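Local atomic coordinates of succinate dehydrogenase subunit A (Mycolicibacterium smegmatis, PDB entry 7D6V), a protein that binds FAD and, as the flavoprotein subunit of a succinate dehydrogenase, probably oxidises succinate to fumarate and passes the electrons on toward quinone. Residues A[555-560]-A[574-579]; A[579-584]-A[594-599]. All coordinates share one frame; numbering follows the deposited sequence.

Both interactions lie within the region matching the fumarate reductase flavoprotein C-terminal family, on the same side of the chain's centre, with their own centres about 12 Å apart. They follow one another along the sequence: interaction 1 brings the end of helix 532-556 against the loop at 574-579, and interaction 2 then zips that loop's continuation into the beta hairpin of strands 582-585 and 594-597. Thr579 belongs to both. A second junction is Gln556, whose NE2 lies 3.6 Å from Leu581 CD1 and also 3.6 Å from Thr598 CG2. Helix end, loop and hairpin thus form one continuous packed unit within the subunit.

Interaction 1: A[555-560]-A[574-579]; sequences LQRTES and ANWRNT
The exit of helix 532-556 packs on a loop of the flavoprotein C-terminal region through Arg557 and Glu559, which meet Trp576. Arg557 is the first residue to leave helical backbone angles, and its side chain, bent at chi3 (-71°), brings its far end up to the loop. Its guanidinium then reaches two loop carbonyls. NH1 donates to Trp576 O over 3.1 Å, approaching almost in line with the C=O bond, while NH2 donates to Thr579 O over 2.8 Å from above that carbonyl's plane. Thr579 O lies in the guanidinium plane, whereas Trp576 O is tilted from it.

NH1 has a further partner within its own segment: a salt bridge to Glu559 OE2 at 2.9 Å, also in the guanidinium plane and made to the carboxylate's anti lone pair. Outside the two segments, NE pairs with Glu244, so the guanidinium is gripped at all three nitrogens, which would fix its rotation. The indole comes over one guanidinium face, with Trp576 CE3 3.5 Å from NH1; the two planes stand 55° apart, so this is an inclined contact and not a flat stack.

Glu559 contributes its aliphatic part as well as its charge. Its CG sits between the backbone N and the carbonyl carbon (chi1 61°), which sends it over the indole in a CH-pi contact, 3.8 Å from the centroid of the five-membered ring. Arg557 CG lies over a face of the same indole. Through these contacts the carboxylate that holds Arg557 NH1 is attached to a methylene that packs on Trp576. Next to this, Ala574 CB packs 3.8 Å from Glu559 CB.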
loop_
_atom_site.group_PDB
_atom_site.type_symbol
_atom_site.label_atom_id
_atom_site.label_comp_id
_atom_site.label_asym_id
_atom_site.label_seq_id
_atom_site.Cartn_x
_atom_site.Cartn_y
_atom_site.Cartn_z
ATOM N N LEU A 555 29.834 -15.162 17.881
ATOM C CA LEU A 555 30.770 -15.704 18.859
ATOM C C LEU A 555 32.209 -15.387 18.479
ATOM O O LEU A 555 33.046 -15.134 19.352
ATOM C CB LEU A 555 30.582 -17.212 18.996
ATOM C CG LEU A 555 31.446 -17.872 20.072
ATOM C CD1 LEU A 555 30.911 -17.549 21.456
ATOM C CD2 LEU A 555 31.525 -19.368 19.860
ATOM N N GLN A 556 32.519 -15.402 17.183
ATOM C CA GLN A 556 33.908 -15.238 16.774
ATOM C C GLN A 556 34.379 -13.791 16.833
ATOM O O GLN A 556 35.555 -13.550 17.125
ATOM C CB GLN A 556 34.111 -15.796 15.368
ATOM C CG GLN A 556 35.555 -16.132 15.065
ATOM C CD GLN A 556 35.691 -17.326 14.153
ATOM O OE1 GLN A 556 34.828 -18.201 14.127
ATOM N NE2 GLN A 556 36.778 -17.369 13.395
ATOM N N ARG A 557 33.510 -12.817 16.562
ATOM C CA ARG A 557 33.943 -11.418 16.572
ATOM C C ARG A 557 33.966 -10.902 18.006
ATOM O O ARG A 557 32.925 -10.593 18.587
ATOM C CB ARG A 557 33.040 -10.556 15.698
ATOM C CG ARG A 557 33.465 -9.095 15.671
ATOM C CD ARG A 557 32.788 -8.309 14.569
ATOM N NE ARG A 557 33.287 -8.678 13.250
ATOM C CZ ARG A 557 34.208 -7.995 12.581
ATOM N NH1 ARG A 557 34.741 -6.903 13.106
ATOM N NH2 ARG A 557 34.601 -8.406 11.385
ATOM N N THR A 558 35.162 -10.788 18.576
ATOM C CA THR A 558 35.328 -10.357 19.964
ATOM C C THR A 558 35.666 -8.868 20.042
ATOM O O THR A 558 36.739 -8.467 20.491
ATOM C CB THR A 558 36.395 -11.201 20.654
ATOM O OG1 THR A 558 37.630 -11.095 19.936
ATOM C CG2 THR A 558 35.969 -12.654 20.703
ATOM N N GLU A 559 34.719 -8.047 19.598
ATOM C CA GLU A 559 34.781 -6.596 19.734
ATOM C C GLU A 559 33.412 -6.052 19.357
ATOM O O GLU A 559 32.578 -6.765 18.796
ATOM C CB GLU A 559 35.908 -5.992 18.885
ATOM C CG GLU A 559 35.809 -6.211 17.381
ATOM C CD GLU A 559 35.075 -5.104 16.659
ATOM O OE1 GLU A 559 34.988 -3.994 17.212
ATOM O OE2 GLU A 559 34.597 -5.336 15.532
ATOM N N SER A 560 33.179 -4.784 19.683
ATOM C CA SER A 560 31.891 -4.143 19.451
ATOM C C SER A 560 32.024 -3.119 18.335
ATOM O O SER A 560 32.983 -2.345 18.311
ATOM C CB SER A 560 31.374 -3.473 20.724
ATOM O OG SER A 560 31.126 -4.427 21.737
ATOM N N ALA A 574 38.025 -2.365 17.996
ATOM C CA ALA A 574 39.372 -2.920 18.034
ATOM C C ALA A 574 40.030 -2.709 16.672
ATOM O O ALA A 574 39.505 -1.999 15.810
ATOM C CB ALA A 574 39.335 -4.399 18.405
ATOM N N ASN A 575 41.214 -3.294 16.464
ATOM C CA ASN A 575 41.790 -3.142 15.132
ATOM C C ASN A 575 40.820 -3.766 14.134
ATOM O O ASN A 575 40.200 -3.027 13.369
ATOM C CB ASN A 575 43.223 -3.706 15.048
ATOM C CG ASN A 575 43.301 -5.217 15.170
ATOM O OD1 ASN A 575 42.686 -5.951 14.400
ATOM N ND2 ASN A 575 44.090 -5.687 16.129
ATOM N N TRP A 576 40.695 -5.101 14.099
ATOM C CA TRP A 576 39.468 -5.838 13.783
ATOM C C TRP A 576 38.614 -5.230 12.673
ATOM O O TRP A 576 37.429 -5.555 12.558
ATOM C CB TRP A 576 38.608 -5.981 15.042
ATOM C CG TRP A 576 38.620 -7.354 15.674
ATOM C CD1 TRP A 576 39.089 -7.676 16.914
ATOM C CD2 TRP A 576 38.136 -8.577 15.101
ATOM N NE1 TRP A 576 38.934 -9.017 17.147
ATOM C CE2 TRP A 576 38.350 -9.594 16.050
ATOM C CE3 TRP A 576 37.547 -8.909 13.879
ATOM C CZ2 TRP A 576 37.997 -10.920 15.815
ATOM C CZ3 TRP A 576 37.196 -10.227 13.648
ATOM C CH2 TRP A 576 37.423 -11.214 14.611
ATOM N N ARG A 577 39.195 -4.370 11.843
ATOM C CA ARG A 577 38.448 -3.636 10.832
ATOM C C ARG A 577 38.742 -4.113 9.426
ATOM O O ARG A 577 37.858 -4.067 8.571
ATOM C CB ARG A 577 38.752 -2.135 10.937
ATOM C CG ARG A 577 37.765 -1.217 10.257
ATOM C CD ARG A 577 38.493 -0.052 9.614
ATOM N NE ARG A 577 39.749 -0.476 9.006
ATOM C CZ ARG A 577 39.846 -1.036 7.806
ATOM N NH1 ARG A 577 41.031 -1.388 7.334
ATOM N NH2 ARG A 577 38.760 -1.245 7.075
ATOM N N ASN A 578 39.962 -4.567 9.175
ATOM C CA ASN A 578 40.289 -5.304 7.960
ATOM C C ASN A 578 40.144 -6.810 8.166
ATOM O O ASN A 578 41.054 -7.592 7.903
ATOM C CB ASN A 578 41.688 -4.922 7.490
ATOM C CG ASN A 578 42.752 -5.188 8.536
ATOM O OD1 ASN A 578 42.470 -5.724 9.607
ATOM N ND2 ASN A 578 43.987 -4.814 8.226
ATOM N N THR A 579 38.975 -7.220 8.652
ATOM C CA THR A 579 38.630 -8.626 8.817
ATOM C C THR A 579 37.139 -8.784 8.570
ATOM O O THR A 579 36.334 -8.063 9.165
ATOM C CB THR A 579 38.996 -9.137 10.214
ATOM O OG1 THR A 579 40.351 -8.786 10.515
ATOM C CG2 THR A 579 38.854 -10.645 10.280
#

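Interaction 2: A[579-584]-A[594-599]; sequences TLLVCR and DVTVTP
With CG trans to the backbone N (chi1 -176°), Leu581, at the margin of an antiparallel beta hairpin of the flavoprotein C-terminal region, brings its branched end up to Thr596 and Thr598, although its CB starts out away from segment 594-599. Thr596 has its own CG2 trans to N and turns that methyl to the leucine, with Leu581 CD1 to Thr596 CG2 at 3.5 Å. Leu581 CD1 also meets Thr598 CG2 at 3.7 Å.

The hairpin is formed by strands 582-585 and 594-597; Thr596 lies on the second, while Leu581 and Thr598 flank the strands. The short strand axes come within 4.7 Å and their directions differ by 156°, which is the evidence for antiparallel pairing. Arg584 and Val595 make a hydrogen-bonded pair, with N-to-O bonds in both directions: Arg584 N to Val595 O and Val595 N to Arg584 O, each 2.9 Å. Cys583 and Thr596 follow as a non-hydrogen-bonded pair, and Val597 N then donates to Val582 O in a nearly straight bond (167° at the hydrogen). A further backbone bond joins Leu580 N to Pro599 O at 3.2 Å.

The two faces of the hairpin carry different groups. Val582 lies with Arg584, Val595 and Val597 on one face, and its CG1 stands over a face of the Arg584 guanidinium. Its other methyl, CG2, meets the proline ring, which crosses it at about a right angle. Helix 532-556 also borders the hairpin: the Asp594 side chain touches Leu545 and Cys549, and Asp594 O accepts from Lys552 NZ. Backbone bonds of Cys583 join strand 582-585 to Leu240, in strand 240-241 of the sheet that includes strand 383-395. On the face carrying Cys583 and Thr596, Cys583 SG lies 3.8 Å from Thr596 OG1.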
loop_
_atom_site.group_PDB
_atom_site.type_symbol
_atom_site.label_atom_id
_atom_site.label_comp_id
_atom_site.label_asym_id
_atom_site.label_seq_id
_atom_site.Cartn_x
_atom_site.Cartn_y
_atom_site.Cartn_z
ATOM N N THR A 579 38.975 -7.220 8.652
ATOM C CA THR A 579 38.630 -8.626 8.817
ATOM C C THR A 579 37.139 -8.784 8.570
ATOM O O THR A 579 36.334 -8.063 9.165
ATOM C CB THR A 579 38.996 -9.137 10.214
ATOM O OG1 THR A 579 40.351 -8.786 10.515
ATOM C CG2 THR A 579 38.854 -10.645 10.280
ATOM N N LEU A 580 36.773 -9.720 7.694
ATOM C CA LEU A 580 35.383 -9.907 7.299
ATOM C C LEU A 580 34.714 -11.118 7.923
ATOM O O LEU A 580 33.492 -11.103 8.089
ATOM C CB LEU A 580 35.262 -10.016 5.776
ATOM C CG LEU A 580 35.493 -8.716 5.015
ATOM C CD1 LEU A 580 35.469 -8.968 3.521
ATOM C CD2 LEU A 580 34.450 -7.690 5.411
ATOM N N LEU A 581 35.470 -12.159 8.270
ATOM C CA LEU A 581 34.943 -13.295 9.025
ATOM C C LEU A 581 33.843 -14.013 8.226
ATOM O O LEU A 581 32.652 -13.952 8.527
ATOM C CB LEU A 581 34.468 -12.800 10.398
ATOM C CG LEU A 581 33.934 -13.727 11.473
ATOM C CD1 LEU A 581 35.056 -14.661 11.850
ATOM C CD2 LEU A 581 33.489 -12.924 12.671
ATOM N N VAL A 582 34.299 -14.671 7.152
ATOM C CA VAL A 582 33.455 -15.247 6.106
ATOM C C VAL A 582 32.944 -16.631 6.502
ATOM O O VAL A 582 33.691 -17.455 7.034
ATOM C CB VAL A 582 34.257 -15.319 4.793
ATOM C CG1 VAL A 582 33.456 -15.984 3.715
ATOM C CG2 VAL A 582 34.691 -13.940 4.363
ATOM N N CYS A 583 31.672 -16.907 6.207
ATOM C CA CYS A 583 31.031 -18.180 6.521
ATOM C C CYS A 583 30.935 -19.074 5.287
ATOM O O CYS A 583 30.659 -18.597 4.183
ATOM C CB CYS A 583 29.627 -17.954 7.087
ATOM S SG CYS A 583 29.542 -16.817 8.480
ATOM N N ARG A 584 31.140 -20.380 5.482
ATOM C CA ARG A 584 31.065 -21.345 4.390
ATOM C C ARG A 584 30.493 -22.660 4.902
ATOM O O ARG A 584 30.465 -22.920 6.105
ATOM C CB ARG A 584 32.436 -21.591 3.754
ATOM C CG ARG A 584 32.754 -20.702 2.574
ATOM C CD ARG A 584 34.228 -20.771 2.241
ATOM N NE ARG A 584 34.705 -19.555 1.594
ATOM C CZ ARG A 584 35.760 -18.860 2.004
ATOM N NH1 ARG A 584 36.445 -19.257 3.064
ATOM N NH2 ARG A 584 36.126 -17.764 1.356
ATOM N N ASP A 594 28.529 -25.139 9.303
ATOM C CA ASP A 594 29.277 -24.026 8.746
ATOM C C ASP A 594 30.604 -23.843 9.467
ATOM O O ASP A 594 30.736 -24.141 10.656
ATOM C CB ASP A 594 28.475 -22.727 8.827
ATOM C CG ASP A 594 27.074 -22.879 8.290
ATOM O OD1 ASP A 594 26.169 -23.219 9.080
ATOM O OD2 ASP A 594 26.876 -22.659 7.077
ATOM N N VAL A 595 31.585 -23.349 8.719
ATOM C CA VAL A 595 32.874 -22.930 9.249
ATOM C C VAL A 595 33.047 -21.453 8.933
ATOM O O VAL A 595 32.799 -21.025 7.799
ATOM C CB VAL A 595 34.031 -23.761 8.664
ATOM C CG1 VAL A 595 35.349 -23.030 8.821
ATOM C CG2 VAL A 595 34.100 -25.104 9.346
ATOM N N THR A 596 33.443 -20.675 9.935
ATOM C CA THR A 596 33.683 -19.249 9.782
ATOM C C THR A 596 35.180 -18.980 9.874
ATOM O O THR A 596 35.840 -19.433 10.815
ATOM C CB THR A 596 32.922 -18.451 10.841
ATOM O OG1 THR A 596 31.584 -18.950 10.939
ATOM C CG2 THR A 596 32.844 -17.002 10.443
ATOM N N VAL A 597 35.707 -18.248 8.896
ATOM C CA VAL A 597 37.133 -17.988 8.756
ATOM C C VAL A 597 37.336 -16.474 8.822
ATOM O O VAL A 597 36.382 -15.702 8.820
ATOM C CB VAL A 597 37.696 -18.582 7.446
ATOM C CG1 VAL A 597 39.221 -18.632 7.452
ATOM C CG2 VAL A 597 37.121 -19.969 7.204
ATOM N N THR A 598 38.599 -16.051 8.899
ATOM C CA THR A 598 38.960 -14.646 9.086
ATOM C C THR A 598 39.885 -14.164 7.974
ATOM O O THR A 598 41.116 -14.254 8.100
ATOM C CB THR A 598 39.618 -14.451 10.449
ATOM O OG1 THR A 598 40.856 -15.169 10.483
ATOM C CG2 THR A 598 38.723 -14.980 11.550
ATOM N N PRO A 599 39.347 -13.662 6.865
ATOM C CA PRO A 599 40.186 -13.043 5.835
ATOM C C PRO A 599 40.335 -11.539 6.026
ATOM O O PRO A 599 39.546 -10.885 6.707
ATOM C CB PRO A 599 39.421 -13.334 4.536
ATOM C CG PRO A 599 38.033 -13.444 4.964
ATOM C CD PRO A 599 38.041 -14.067 6.325
#